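Long-range contacts in 6-aminohexanoate-dimer hydrolase (Bacillus anthracis, PDB 4GB7), which is a putative 6-aminohexanoate-dimer hydrolase of the beta-lactamase family, which would probably cleave the amide bond of small 6-aminohexanoate oligomers: residues V69-A77 and V273-E284; G147-E155 and Q327-E335. One frame throughout, in Å; residues are numbered along the deposited sequence. Where two conformers were deposited one is given.

In the fold
The two contacts interlock along the chain, because their segments alternate in sequence. Their centres lie about 18 Å apart, and each is 17 to 18 Å from the centre of the chain. Helix 269-278 of contact 1 lies against helix 143-155 of contact 2. There, Val273 CG2 meets Ile149 CD1 at 3.6 Å, and Arg276 NH2 packs on Leu153 CD2 at 3.4 Å. Arg276 O also approaches Ile328 CG2. Helix 143-155 begins at Lys143 of a Ser140-x-x-Lys143 pattern, with Tyr249 as a second hydroxyl residue. This pattern is consistent with the active site of serine beta-lactamase relatives. Contact 2 involves the later turns of that helix; contact 1 joins the loop after strand 66-69 to helix 269-278.

Contact 1: residues V69-A77 and V273-E284; sequences VKNNPDQIA and VSERIWSQIGME
The indole of Trp278 turns an edge to the loop 69-77. Asn71 CA lies in the ring plane at that edge, with Lys70 O and Asn71 N near the plane. One face carries Met283 CE, the methyl of a selenomethionine, offset toward the rim. Val69 CG1 approaches obliquely and rests 3.6 Å from Trp278 CB. Within this beta-lactamase-type fold, the contact joins the end of strand 66-69 and the loop after it to the last turn of helix 269-278, a wider pi-type turn, and the loop that follows. The indole NE1 is held by Glu285 O.

Ser274 OG donates to Lys70 O at 2.7 Å. The hydroxyl stands anti to the backbone N (chi1 179°), which carries it out to the loop. Asn71 ND2 gives a nearly straight bond to Met283 O, 3.0 Å long with 173° at the hydrogen. The acceptor lies in the Asn71 amide plane, but the donor sits above the carbonyl plane. Asn71 ND2 also donates to a water that bonds to Glu284 O. Asn72 ND2 reaches Ser279 O through another water.

The side chains of Ile76 and Glu284 cross at about a right angle, with Ile76 CG2 3.8 Å from Glu284 CG. The Glu284 carboxylate is paired with Arg308 and Arg312. Gly282 CA makes a CH...O contact of 3.2 Å with Gln75 O, and Ala77 N bonds to Gly282 O at 3.0 Å.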
ATOM      1  N   VAL A  69      -9.857   8.138   9.136  1.00 21.10           N
ATOM      2  CA  VAL A  69      -8.981   7.375  10.037  1.00 19.03           C
ATOM      3  C   VAL A  69      -8.295   8.385  10.950  1.00 18.58           C
ATOM      4  O   VAL A  69      -7.361   9.058  10.566  1.00 20.21           O
ATOM      5  CB  VAL A  69      -7.954   6.581   9.228  1.00 17.72           C
ATOM      6  CG1 VAL A  69      -6.942   5.871  10.130  1.00 18.59           C
ATOM      7  CG2 VAL A  69      -8.678   5.666   8.250  1.00 19.33           C
ATOM      8  N   LYS A  70      -8.803   8.510  12.163  1.00 19.94           N
ATOM      9  CA  LYS A  70      -8.389   9.589  13.059  1.00 19.98           C
ATOM     10  C   LYS A  70      -7.037   9.359  13.713  1.00 17.58           C
ATOM     11  O   LYS A  70      -6.723   8.243  14.179  1.00 19.33           O
ATOM     12  CB  LYS A  70      -9.428   9.794  14.160  1.00 19.84           C
ATOM     13  CG  LYS A  70     -10.734  10.389  13.673  1.00 26.80           C
ATOM     14  CD  LYS A  70     -11.697  10.682  14.807  1.00 30.60           C
ATOM     15  CE  LYS A  70     -12.312   9.436  15.448  1.00 46.35           C
ATOM     16  NZ  LYS A  70     -13.071   9.702  16.726  1.00 49.73           N
ATOM     17  N   ASN A  71      -6.246  10.423  13.790  1.00 18.69           N
ATOM     18  CA  ASN A  71      -5.070  10.409  14.669  1.00 18.15           C
ATOM     19  C   ASN A  71      -5.509  10.785  16.092  1.00 19.63           C
ATOM     20  O   ASN A  71      -6.714  10.801  16.371  1.00 22.62           O
ATOM     21  CB  ASN A  71      -3.980  11.358  14.167  1.00 18.10           C
ATOM     22  CG  ASN A  71      -4.308  12.807  14.409  1.00 19.74           C
ATOM     23  OD1 ASN A  71      -5.464  13.177  14.451  1.00 20.85           O
ATOM     24  ND2 ASN A  71      -3.280  13.648  14.476  1.00 20.87           N
ATOM     25  N   ASN A  72      -4.527  11.009  16.979  1.00 21.79           N
ATOM     26  CA  ASN A  72      -4.741  11.670  18.273  1.00 22.94           C
ATOM     27  C   ASN A  72      -4.122  13.049  18.266  1.00 21.95           C
ATOM     28  O   ASN A  72      -2.897  13.187  18.458  1.00 22.76           O
ATOM     29  CB  ASN A  72      -4.158  10.885  19.415  1.00 24.70           C
ATOM     30  CG  ASN A  72      -4.521  11.488  20.771  1.00 25.65           C
ATOM     31  OD1 ASN A  72      -4.887  12.681  20.876  1.00 26.63           O
ATOM     32  ND2 ASN A  72      -4.489  10.671  21.789  1.00 26.53           N
ATOM     33  N   PRO A  73      -4.956  14.074  18.094  1.00 22.51           N
ATOM     34  CA  PRO A  73      -4.362  15.415  17.970  1.00 24.03           C
ATOM     35  C   PRO A  73      -3.589  15.909  19.195  1.00 21.85           C
ATOM     36  O   PRO A  73      -2.811  16.854  19.069  1.00 23.62           O
ATOM     37  CB  PRO A  73      -5.558  16.314  17.708  1.00 32.55           C
ATOM     38  CG  PRO A  73      -6.598  15.428  17.161  1.00 32.09           C
ATOM     39  CD  PRO A  73      -6.391  14.082  17.782  1.00 28.57           C
ATOM     40  N   ASP A  74      -3.857  15.314  20.363  1.00 25.36           N
ATOM     41  CA  ASP A  74      -3.214  15.692  21.593  1.00 25.70           C
ATOM     42  C   ASP A  74      -1.925  14.949  21.841  1.00 24.52           C
ATOM     43  O   ASP A  74      -1.228  15.254  22.806  1.00 27.70           O
ATOM     44  CB  ASP A  74      -4.202  15.486  22.729  1.00 30.03           C
ATOM     45  CG  ASP A  74      -5.410  16.395  22.590  1.00 34.70           C
ATOM     46  OD1 ASP A  74      -5.244  17.579  22.236  1.00 41.57           O
ATOM     47  OD2 ASP A  74      -6.518  15.929  22.807  1.00 43.88           O
ATOM     48  N   GLN A  75      -1.598  13.985  20.966  1.00 23.62           N
ATOM     49  CA  GLN A  75      -0.398  13.161  21.123  1.00 22.08           C
ATOM     50  C   GLN A  75       0.351  13.039  19.799  1.00 21.93           C
ATOM     51  O   GLN A  75       0.694  11.953  19.373  1.00 29.25           O
ATOM     52  CB  GLN A  75      -0.740  11.767  21.660  1.00 24.76           C
ATOM     53  CG  GLN A  75      -1.291  11.758  23.085  1.00 29.03           C
ATOM     54  CD  GLN A  75      -0.218  12.016  24.135  1.00 39.59           C
ATOM     55  OE1 GLN A  75       0.930  11.568  24.015  1.00 47.24           O
ATOM     56  NE2 GLN A  75      -0.597  12.725  25.189  1.00 43.46           N
ATOM     57  N   ILE A  76       0.608  14.165  19.157  1.00 20.51           N
ATOM     58  CA  ILE A  76       1.445  14.172  17.960  1.00 18.42           C
ATOM     59  C   ILE A  76       2.890  14.147  18.421  1.00 19.19           C
ATOM     60  O   ILE A  76       3.209  14.741  19.460  1.00 23.46           O
ATOM     61  CB  ILE A  76       1.189  15.436  17.142  1.00 19.63           C
ATOM     62  CG1 ILE A  76      -0.301  15.546  16.736  1.00 22.16           C
ATOM     63  CG2 ILE A  76       2.149  15.565  15.924  1.00 18.81           C
ATOM     64  CD1 ILE A  76      -0.631  16.878  16.068  1.00 22.87           C
ATOM     65  N   ALA A  77       3.754  13.455  17.677  1.00 17.55           N
ATOM     66  CA  ALA A  77       5.204  13.386  17.998  1.00 17.36           C
ATOM     67  C   ALA A  77       5.928  13.942  16.780  1.00 18.13           C
ATOM     68  O   ALA A  77       5.868  13.380  15.673  1.00 19.08           O
ATOM     69  CB  ALA A  77       5.630  11.969  18.271  1.00 22.63           C
ATOM     70  N   VAL A 273      -8.173   0.737  12.003  1.00 18.43           N
ATOM     71  CA  VAL A 273      -6.870   1.284  11.737  1.00 19.95           C
ATOM     72  C   VAL A 273      -6.583   2.455  12.666  1.00 17.42           C
ATOM     73  O   VAL A 273      -5.453   2.603  13.174  1.00 18.04           O
ATOM     74  CB  VAL A 273      -6.700   1.699  10.243  1.00 18.10           C
ATOM     75  CG1 VAL A 273      -5.395   2.478  10.045  1.00 18.77           C
ATOM     76  CG2 VAL A 273      -6.767   0.481   9.341  1.00 17.05           C
ATOM     77  N   SER A 274      -7.587   3.281  12.917  1.00 16.97           N
ATOM     78  CA  SER A 274      -7.438   4.413  13.848  1.00 18.34           C
ATOM     79  C   SER A 274      -7.142   3.973  15.271  1.00 17.76           C
ATOM     80  O   SER A 274      -6.184   4.411  15.875  1.00 20.29           O
ATOM     81  CB  SER A 274      -8.701   5.301  13.874  1.00 19.94           C
ATOM     82  OG  SER A 274      -8.536   6.370  14.808  1.00 21.35           O
ATOM     83  N   GLU A 275      -7.946   3.058  15.792  1.00 17.89           N
ATOM     84  CA  GLU A 275      -7.786   2.643  17.179  1.00 20.11           C
ATOM     85  C   GLU A 275      -6.467   1.887  17.413  1.00 19.46           C
ATOM     86  O   GLU A 275      -5.761   2.047  18.408  1.00 20.90           O
ATOM     87  CB  GLU A 275      -8.988   1.782  17.582  1.00 21.00           C
ATOM     88  CG  GLU A 275     -10.261   2.610  17.693  1.00 26.32           C
ATOM     89  CD  GLU A 275     -11.493   1.831  18.055  1.00 29.90           C
ATOM     90  OE1 GLU A 275     -11.394   0.645  18.340  1.00 33.66           O
ATOM     91  OE2 GLU A 275     -12.562   2.439  18.111  1.00 43.20           O
ATOM     92  N   ARG A 276      -6.112   1.046  16.454  1.00 20.68           N
ATOM     93  CA  ARG A 276      -4.965   0.171  16.630  1.00 17.97           C
ATOM     94  C   ARG A 276      -3.631   0.796  16.251  1.00 18.10           C
ATOM     95  O   ARG A 276      -2.577   0.375  16.760  1.00 19.62           O
ATOM     96  CB  ARG A 276      -5.192  -1.105  15.846  1.00 20.27           C
ATOM     97  CG  ARG A 276      -6.311  -1.969  16.390  1.00 19.73           C
ATOM     98  CD  ARG A 276      -6.755  -3.015  15.387  1.00 23.13           C
ATOM     99  NE  ARG A 276      -7.765  -3.906  15.966  1.00 23.37           N
ATOM    100  CZ  ARG A 276      -7.492  -4.969  16.730  1.00 28.54           C
ATOM    101  NH1 ARG A 276      -6.227  -5.353  16.982  1.00 27.04           N
ATOM    102  NH2 ARG A 276      -8.499  -5.693  17.221  1.00 34.80           N
ATOM    103  N   ILE A 277      -3.636   1.734  15.313  1.00 18.74           N
ATOM    104  CA  ILE A 277      -2.397   2.219  14.736  1.00 17.84           C
ATOM    105  C   ILE A 277      -2.368   3.749  14.682  1.00 16.72           C
ATOM    106  O   ILE A 277      -1.438   4.363  15.226  1.00 17.46           O
ATOM    107  CB  ILE A 277      -2.120   1.653  13.306  1.00 15.46           C
ATOM    108  CG1 ILE A 277      -2.044   0.132  13.354  1.00 18.57           C
ATOM    109  CG2 ILE A 277      -0.931   2.387  12.648  1.00 20.17           C
ATOM    110  CD1 ILE A 277      -2.031  -0.541  11.986  1.00 20.68           C
ATOM    111  N   TRP A 278      -3.350   4.344  14.030  1.00 17.06           N
ATOM    112  CA  TRP A 278      -3.252   5.779  13.619  1.00 16.46           C
ATOM    113  C   TRP A 278      -3.291   6.739  14.804  1.00 18.40           C
ATOM    114  O   TRP A 278      -2.863   7.874  14.707  1.00 18.46           O
ATOM    115  CB  TRP A 278      -4.334   6.182  12.569  1.00 14.36           C
ATOM    116  CG  TRP A 278      -3.743   7.098  11.542  1.00 13.46           C
ATOM    117  CD1 TRP A 278      -3.734   8.477  11.526  1.00 16.99           C
ATOM    118  CD2 TRP A 278      -2.973   6.676  10.395  1.00 15.08           C
ATOM    119  NE1 TRP A 278      -3.028   8.942  10.443  1.00 17.07           N
ATOM    120  CE2 TRP A 278      -2.506   7.890   9.739  1.00 16.26           C
ATOM    121  CE3 TRP A 278      -2.618   5.439   9.864  1.00 17.69           C
ATOM    122  CZ2 TRP A 278      -1.753   7.838   8.572  1.00 20.05           C
ATOM    123  CZ3 TRP A 278      -1.840   5.401   8.709  1.00 17.87           C
ATOM    124  CH2 TRP A 278      -1.446   6.560   8.067  1.00 18.11           C
ATOM    125  N   SER A 279      -3.889   6.303  15.897  1.00 16.53           N
ATOM    126  CA  SER A 279      -4.006   7.093  17.105  1.00 21.29           C
ATOM    127  C   SER A 279      -2.865   6.790  18.087  1.00 19.17           C
ATOM    128  O   SER A 279      -2.806   7.427  19.121  1.00 25.47           O
ATOM    129  CB  SER A 279      -5.328   6.820  17.803  1.00 21.55           C
ATOM    130  OG  SER A 279      -5.405   5.507  18.292  1.00 20.72           O
ATOM    131  N   GLN A 280      -1.990   5.821  17.762  1.00 19.63           N
ATOM    132  CA  GLN A 280      -1.041   5.247  18.716  1.00 21.03           C
ATOM    133  C   GLN A 280       0.405   5.575  18.485  1.00 18.95           C
ATOM    134  O   GLN A 280       1.215   5.271  19.347  1.00 21.93           O
ATOM    135  CB  GLN A 280      -1.160   3.718  18.686  1.00 23.15           C
ATOM    136  CG  GLN A 280      -2.586   3.232  18.943  1.00 23.45           C
ATOM    137  CD  GLN A 280      -2.915   3.376  20.373  1.00 26.44           C
ATOM    138  OE1 GLN A 280      -2.239   2.787  21.218  1.00 32.70           O
ATOM    139  NE2 GLN A 280      -3.955   4.157  20.677  1.00 26.80           N
ATOM    140  N   ILE A 281       0.768   6.207  17.357  1.00 19.11           N
ATOM    141  CA  ILE A 281       2.208   6.404  17.070  1.00 19.11           C
ATOM    142  C   ILE A 281       2.582   7.838  16.684  1.00 18.14           C
ATOM    143  O   ILE A 281       3.511   8.060  15.890  1.00 20.23           O
ATOM    144  CB  ILE A 281       2.783   5.361  16.061  1.00 18.73           C
ATOM    145  CG1 ILE A 281       2.139   5.507  14.650  1.00 18.67           C
ATOM    146  CG2 ILE A 281       2.530   3.918  16.576  1.00 19.96           C
ATOM    147  CD1 ILE A 281       2.800   4.625  13.600  1.00 21.57           C
ATOM    148  N   GLY A 282       1.833   8.797  17.241  1.00 20.18           N
ATOM    149  CA  GLY A 282       2.190  10.225  17.130  1.00 19.34           C
ATOM    150  C   GLY A 282       1.954  10.826  15.763  1.00 18.91           C
ATOM    151  O   GLY A 282       2.577  11.860  15.415  1.00 19.00           O
HETATM  152  N   MSE A 283       1.034  10.243  15.001  1.00 18.60           N
HETATM  153  CA  MSE A 283       0.689  10.754  13.643  1.00 18.07           C
HETATM  154  C   MSE A 283       0.235  12.219  13.701  1.00 17.86           C
HETATM  155  O   MSE A 283      -0.489  12.620  14.607  1.00 18.80           O
HETATM  156  CB  MSE A 283      -0.478   9.987  13.069  1.00 16.79           C
HETATM  157  CG  MSE A 283      -0.259   8.458  12.945  1.00 19.64           C
HETATM  158 SE   MSE A 283       1.274   8.105  11.765  0.70 18.47          SE
HETATM  159  CE  MSE A 283       0.647   6.355  11.230  1.00 17.88           C
ATOM    160  N   GLU A 284       0.674  12.990  12.718  1.00 17.77           N
ATOM    161  CA  GLU A 284       0.371  14.390  12.639  1.00 17.56           C
ATOM    162  C   GLU A 284      -1.035  14.726  12.146  1.00 17.64           C
ATOM    163  O   GLU A 284      -1.561  15.800  12.490  1.00 20.99           O
ATOM    164  CB  GLU A 284       1.356  15.041  11.656  1.00 17.25           C
ATOM    165  CG  GLU A 284       2.740  15.253  12.152  1.00 20.67           C
ATOM    166  CD  GLU A 284       3.581  15.834  11.023  1.00 20.07           C
ATOM    167  OE1 GLU A 284       3.508  17.068  10.776  1.00 21.95           O
ATOM    168  OE2 GLU A 284       4.292  15.057  10.390  1.00 20.57           O
TER
HETATM  169  O   HOH W   1      -3.781  16.593  14.280  1.00 25.74           O
HETATM  170  O   HOH W   2      -1.527  11.400  16.732  1.00 23.39           O
HETATM  171  O   HOH W   3      -3.972   7.769  21.445  1.00 32.24           O
HETATM  172  O   HOH W   4      -0.206   9.064  19.388  1.00 28.43           O

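Contact 2: residues G147-E155 and Q327-E335; sequences GAIIQSLAE and QILPSSITE
Ala148 CB faces two branched side chains of segment 327-335. Leu329 CD1 and Ile333 CD1 each lie 4.0 Å from Ala148 CB, so the small methyl sits in an apolar patch. One turn on, Gln151 and Ile333 slide past each other in opposite directions, with Gln151 CG near Ile333 CG1. The Gln151 chain leaves with CG anti to the backbone N and then bends at chi2 (63°). The bend turns its amide toward Glu155, and Gln151 NE2 donates to Glu155 OE2 at 3.0 Å. The bond stays within the helix.

Ser152 comes next. Ser152 OG is 3.3 Å from Pro330 CD, and Leu329 CD2 touches it too. Ser152 OG donates to Ala148 O, so this buried hydroxyl is satisfied by its own helix. Ala148 O also takes the bond of Ser152 N, and the two donors reach it from opposite faces of its plane.

At Glu155 the contact turns polar. Ser332 OG donates to Glu155 OE2 at 2.5 Å, a short bond on the syn side of the carboxylate. Gln151 NE2 meets the same oxygen on the anti side, so two donors grip it and help fix the rotation of the group. Glu155 OE1 takes a bond from a water that in turn accepts from Ser332 N. Glu155 OE1 also lies 3.4 Å from Pro330 CB.

Within the beta-lactamase-type fold, the contact joins the later turns of helix 143-155, whose first residue is the lysine of the probable SxxK motif, to the loop before helix 332-338 and that helix's first residues. Around the pair, Leu329 rests on Phe313 and Leu316 of helix 307-318, and Ile333 rests on Leu317. On helix 143-155, Ile149 packs against Ile261 of helix 251-265, while Ile150 packs against Leu257.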
ATOM      1  N   GLY A 147      -3.154  -6.366   6.630  1.00 18.41           N
ATOM      2  CA  GLY A 147      -2.279  -7.475   7.062  1.00 18.83           C
ATOM      3  C   GLY A 147      -1.890  -7.385   8.543  1.00 17.72           C
ATOM      4  O   GLY A 147      -1.935  -8.364   9.287  1.00 17.68           O
ATOM      5  N   ALA A 148      -1.513  -6.194   8.972  1.00 17.15           N
ATOM      6  CA  ALA A 148      -1.094  -5.964  10.356  1.00 18.39           C
ATOM      7  C   ALA A 148      -2.204  -6.272  11.339  1.00 17.14           C
ATOM      8  O   ALA A 148      -1.934  -6.876  12.388  1.00 19.28           O
ATOM      9  CB  ALA A 148      -0.633  -4.531  10.524  1.00 17.34           C
ATOM     10  N   ILE A 149      -3.432  -5.848  11.011  1.00 16.82           N
ATOM     11  CA  ILE A 149      -4.598  -6.061  11.885  1.00 16.47           C
ATOM     12  C   ILE A 149      -4.969  -7.531  11.889  1.00 16.89           C
ATOM     13  O   ILE A 149      -5.313  -8.076  12.969  1.00 19.39           O
ATOM     14  CB  ILE A 149      -5.819  -5.148  11.537  1.00 18.49           C
ATOM     15  CG1 ILE A 149      -5.388  -3.669  11.728  1.00 20.98           C
ATOM     16  CG2 ILE A 149      -7.053  -5.498  12.392  1.00 18.26           C
ATOM     17  CD1 ILE A 149      -6.290  -2.645  11.062  1.00 25.00           C
ATOM     18  N   ILE A 150      -4.914  -8.187  10.728  1.00 17.84           N
ATOM     19  CA  ILE A 150      -5.133  -9.636  10.714  1.00 16.97           C
ATOM     20  C   ILE A 150      -4.174 -10.391  11.643  1.00 18.05           C
ATOM     21  O   ILE A 150      -4.590 -11.266  12.462  1.00 19.22           O
ATOM     22  CB  ILE A 150      -5.034 -10.225   9.297  1.00 17.96           C
ATOM     23  CG1 ILE A 150      -6.293  -9.829   8.482  1.00 16.97           C
ATOM     24  CG2 ILE A 150      -4.888 -11.759   9.350  1.00 17.74           C
ATOM     25  CD1 ILE A 150      -7.636 -10.449   8.882  1.00 18.93           C
ATOM     26  N   GLN A 151      -2.909 -10.019  11.579  1.00 19.07           N
ATOM     27  CA  GLN A 151      -1.877 -10.650  12.432  1.00 18.45           C
ATOM     28  C   GLN A 151      -2.174 -10.401  13.910  1.00 18.40           C
ATOM     29  O   GLN A 151      -2.049 -11.322  14.745  1.00 20.57           O
ATOM     30  CB  GLN A 151      -0.481 -10.160  12.087  1.00 19.60           C
ATOM     31  CG  GLN A 151       0.645 -11.039  12.635  1.00 20.88           C
ATOM     32  CD  GLN A 151       0.601 -12.432  12.030  1.00 24.92           C
ATOM     33  OE1 GLN A 151       0.448 -12.593  10.809  1.00 24.09           O
ATOM     34  NE2 GLN A 151       0.680 -13.445  12.871  1.00 23.05           N
ATOM     35  N   SER A 152      -2.585  -9.167  14.232  1.00 19.36           N
ATOM     36  CA  SER A 152      -2.941  -8.798  15.624  1.00 17.56           C
ATOM     37  C   SER A 152      -4.113  -9.657  16.092  1.00 20.34           C
ATOM     38  O   SER A 152      -4.069 -10.205  17.178  1.00 22.15           O
ATOM     39  CB  SER A 152      -3.300  -7.321  15.754  1.00 21.48           C
ATOM     40  OG  SER A 152      -2.231  -6.530  15.275  1.00 22.55           O
ATOM     41  N   LEU A 153      -5.169  -9.745  15.286  1.00 18.22           N
ATOM     42  CA  LEU A 153      -6.334 -10.535  15.682  1.00 18.91           C
ATOM     43  C   LEU A 153      -6.028 -12.003  15.862  1.00 18.99           C
ATOM     44  O   LEU A 153      -6.590 -12.684  16.782  1.00 19.34           O
ATOM     45  CB  LEU A 153      -7.470 -10.333  14.674  1.00 20.69           C
ATOM     46  CG  LEU A 153      -8.163  -8.975  14.635  1.00 21.08           C
ATOM     47  CD1 LEU A 153      -8.966  -8.862  13.356  1.00 25.72           C
ATOM     48  CD2 LEU A 153      -9.064  -8.774  15.829  1.00 23.61           C
ATOM     49  N   ALA A 154      -5.136 -12.510  15.008  1.00 19.36           N
ATOM     50  CA  ALA A 154      -4.747 -13.935  15.068  1.00 22.32           C
ATOM     51  C   ALA A 154      -3.992 -14.213  16.381  1.00 21.73           C
ATOM     52  O   ALA A 154      -4.309 -15.168  17.150  1.00 23.76           O
ATOM     53  CB  ALA A 154      -3.938 -14.332  13.847  1.00 21.20           C
ATOM     54  N   GLU A 155      -3.061 -13.329  16.691  1.00 22.65           N
ATOM     55  CA  GLU A 155      -2.326 -13.406  17.965  1.00 20.96           C
ATOM     56  C   GLU A 155      -3.172 -13.151  19.256  1.00 22.79           C
ATOM     57  O   GLU A 155      -2.788 -13.585  20.343  1.00 28.50           O
ATOM     58  CB  GLU A 155      -1.044 -12.577  17.863  1.00 25.11           C
ATOM     59  CG  GLU A 155      -0.153 -13.180  16.750  1.00 23.23           C
ATOM     60  CD  GLU A 155       1.270 -12.655  16.665  1.00 26.99           C
ATOM     61  OE1 GLU A 155       1.795 -12.060  17.630  1.00 30.65           O
ATOM     62  OE2 GLU A 155       1.881 -12.853  15.601  1.00 26.61           O
ATOM     63  N   GLN A 327       4.172  -2.565  22.659  1.00 23.93           N
ATOM     64  CA  GLN A 327       3.984  -3.389  21.496  1.00 21.90           C
ATOM     65  C   GLN A 327       2.657  -3.037  20.800  1.00 21.01           C
ATOM     66  O   GLN A 327       1.627  -3.629  21.029  1.00 24.98           O
ATOM     67  CB  GLN A 327       4.032  -4.868  21.915  1.00 26.19           C
ATOM     68  CG  GLN A 327       4.433  -5.792  20.803  1.00 27.04           C
ATOM     69  CD  GLN A 327       5.848  -5.548  20.316  1.00 26.31           C
ATOM     70  OE1 GLN A 327       6.784  -5.428  21.116  1.00 31.69           O
ATOM     71  NE2 GLN A 327       6.014  -5.486  18.987  1.00 26.55           N
ATOM     72  N   ILE A 328       2.739  -2.079  19.897  1.00 19.07           N
ATOM     73  CA  ILE A 328       1.604  -1.613  19.118  1.00 17.65           C
ATOM     74  C   ILE A 328       1.108  -2.680  18.155  1.00 21.04           C
ATOM     75  O   ILE A 328      -0.126  -2.888  18.019  1.00 21.92           O
ATOM     76  CB  ILE A 328       1.934  -0.325  18.341  1.00 18.24           C
ATOM     77  CG1 ILE A 328       2.492   0.731  19.286  1.00 22.93           C
ATOM     78  CG2 ILE A 328       0.690   0.186  17.618  1.00 20.05           C
ATOM     79  CD1 ILE A 328       1.651   1.099  20.454  1.00 21.58           C
ATOM     80  N   LEU A 329       2.055  -3.325  17.481  1.00 19.88           N
ATOM     81  CA  LEU A 329       1.771  -4.382  16.553  1.00 19.87           C
ATOM     82  C   LEU A 329       2.676  -5.569  16.854  1.00 20.27           C
ATOM     83  O   LEU A 329       3.721  -5.425  17.420  1.00 22.09           O
ATOM     84  CB  LEU A 329       2.025  -3.873  15.122  1.00 21.07           C
ATOM     85  CG  LEU A 329       0.987  -2.886  14.561  1.00 19.19           C
ATOM     86  CD1 LEU A 329       1.452  -2.416  13.198  1.00 20.98           C
ATOM     87  CD2 LEU A 329      -0.406  -3.471  14.511  1.00 21.28           C
ATOM     88  N   PRO A 330       2.232  -6.785  16.495  1.00 20.90           N
ATOM     89  CA  PRO A 330       3.030  -7.956  16.760  1.00 22.14           C
ATOM     90  C   PRO A 330       4.452  -7.859  16.190  1.00 20.85           C
ATOM     91  O   PRO A 330       4.654  -7.475  15.012  1.00 21.44           O
ATOM     92  CB  PRO A 330       2.234  -9.086  16.091  1.00 24.71           C
ATOM     93  CG  PRO A 330       0.847  -8.568  16.010  1.00 22.44           C
ATOM     94  CD  PRO A 330       0.963  -7.102  15.834  1.00 20.33           C
ATOM     95  N   SER A 331       5.427  -8.240  17.024  1.00 24.05           N
ATOM     96  CA  SER A 331       6.807  -8.302  16.570  1.00 25.52           C
ATOM     97  C   SER A 331       6.963  -9.380  15.471  1.00 23.46           C
ATOM     98  O   SER A 331       7.891  -9.349  14.689  1.00 23.56           O
ATOM     99  CB  SER A 331       7.749  -8.570  17.745  1.00 23.19           C
ATOM    100  OG  SER A 331       7.441  -9.833  18.315  1.00 27.56           O
ATOM    101  N   SER A 332       6.066 -10.342  15.419  1.00 21.22           N
ATOM    102  CA  SER A 332       6.130 -11.378  14.379  1.00 21.85           C
ATOM    103  C   SER A 332       6.061 -10.839  12.941  1.00 22.65           C
ATOM    104  O   SER A 332       6.554 -11.505  12.028  1.00 23.94           O
ATOM    105  CB  SER A 332       5.010 -12.404  14.565  1.00 23.79           C
ATOM    106  OG  SER A 332       3.741 -11.840  14.264  1.00 23.93           O
ATOM    107  N   ILE A 333       5.442  -9.659  12.733  1.00 22.66           N
ATOM    108  CA  ILE A 333       5.223  -9.161  11.388  1.00 22.46           C
ATOM    109  C   ILE A 333       6.552  -9.032  10.715  1.00 21.52           C
ATOM    110  O   ILE A 333       6.804  -9.618   9.664  1.00 22.52           O
ATOM    111  CB  ILE A 333       4.448  -7.810  11.313  1.00 20.82           C
ATOM    112  CG1 ILE A 333       3.031  -7.985  11.843  1.00 21.40           C
ATOM    113  CG2 ILE A 333       4.364  -7.299   9.856  1.00 23.07           C
ATOM    114  CD1 ILE A 333       2.272  -6.720  12.164  1.00 23.97           C
ATOM    115  N   THR A 334       7.435  -8.283  11.338  1.00 21.27           N
ATOM    116  CA  THR A 334       8.741  -8.058  10.732  1.00 22.33           C
ATOM    117  C   THR A 334       9.652  -9.297  10.860  1.00 23.10           C
ATOM    118  O   THR A 334      10.410  -9.598   9.926  1.00 24.91           O
ATOM    119  CB  THR A 334       9.418  -6.820  11.355  1.00 23.86           C
ATOM    120  OG1 THR A 334       9.580  -7.033  12.758  1.00 28.52           O
ATOM    121  CG2 THR A 334       8.546  -5.620  11.153  1.00 22.16           C
ATOM    122  N   GLU A 335       9.551 -10.037  11.975  1.00 22.81           N
ATOM    123  CA  GLU A 335      10.369 -11.214  12.192  0.60 23.52           C
ATOM    124  C   GLU A 335      10.121 -12.210  11.056  1.00 24.40           C
ATOM    125  O   GLU A 335      11.044 -12.751  10.455  1.00 24.93           O
ATOM    126  CB  GLU A 335      10.029 -11.910  13.535  0.60 24.20           C
ATOM    127  CG  GLU A 335      10.990 -13.050  13.859  0.60 33.05           C
ATOM    128  CD  GLU A 335      10.741 -13.746  15.194  0.60 38.48           C
ATOM    129  OE1 GLU A 335       9.584 -13.805  15.653  0.60 43.36           O
ATOM    130  OE2 GLU A 335      11.722 -14.272  15.761  0.60 48.30           O
TER
HETATM  131  O   HOH W   5       4.426 -11.329  17.701  1.00 26.77           O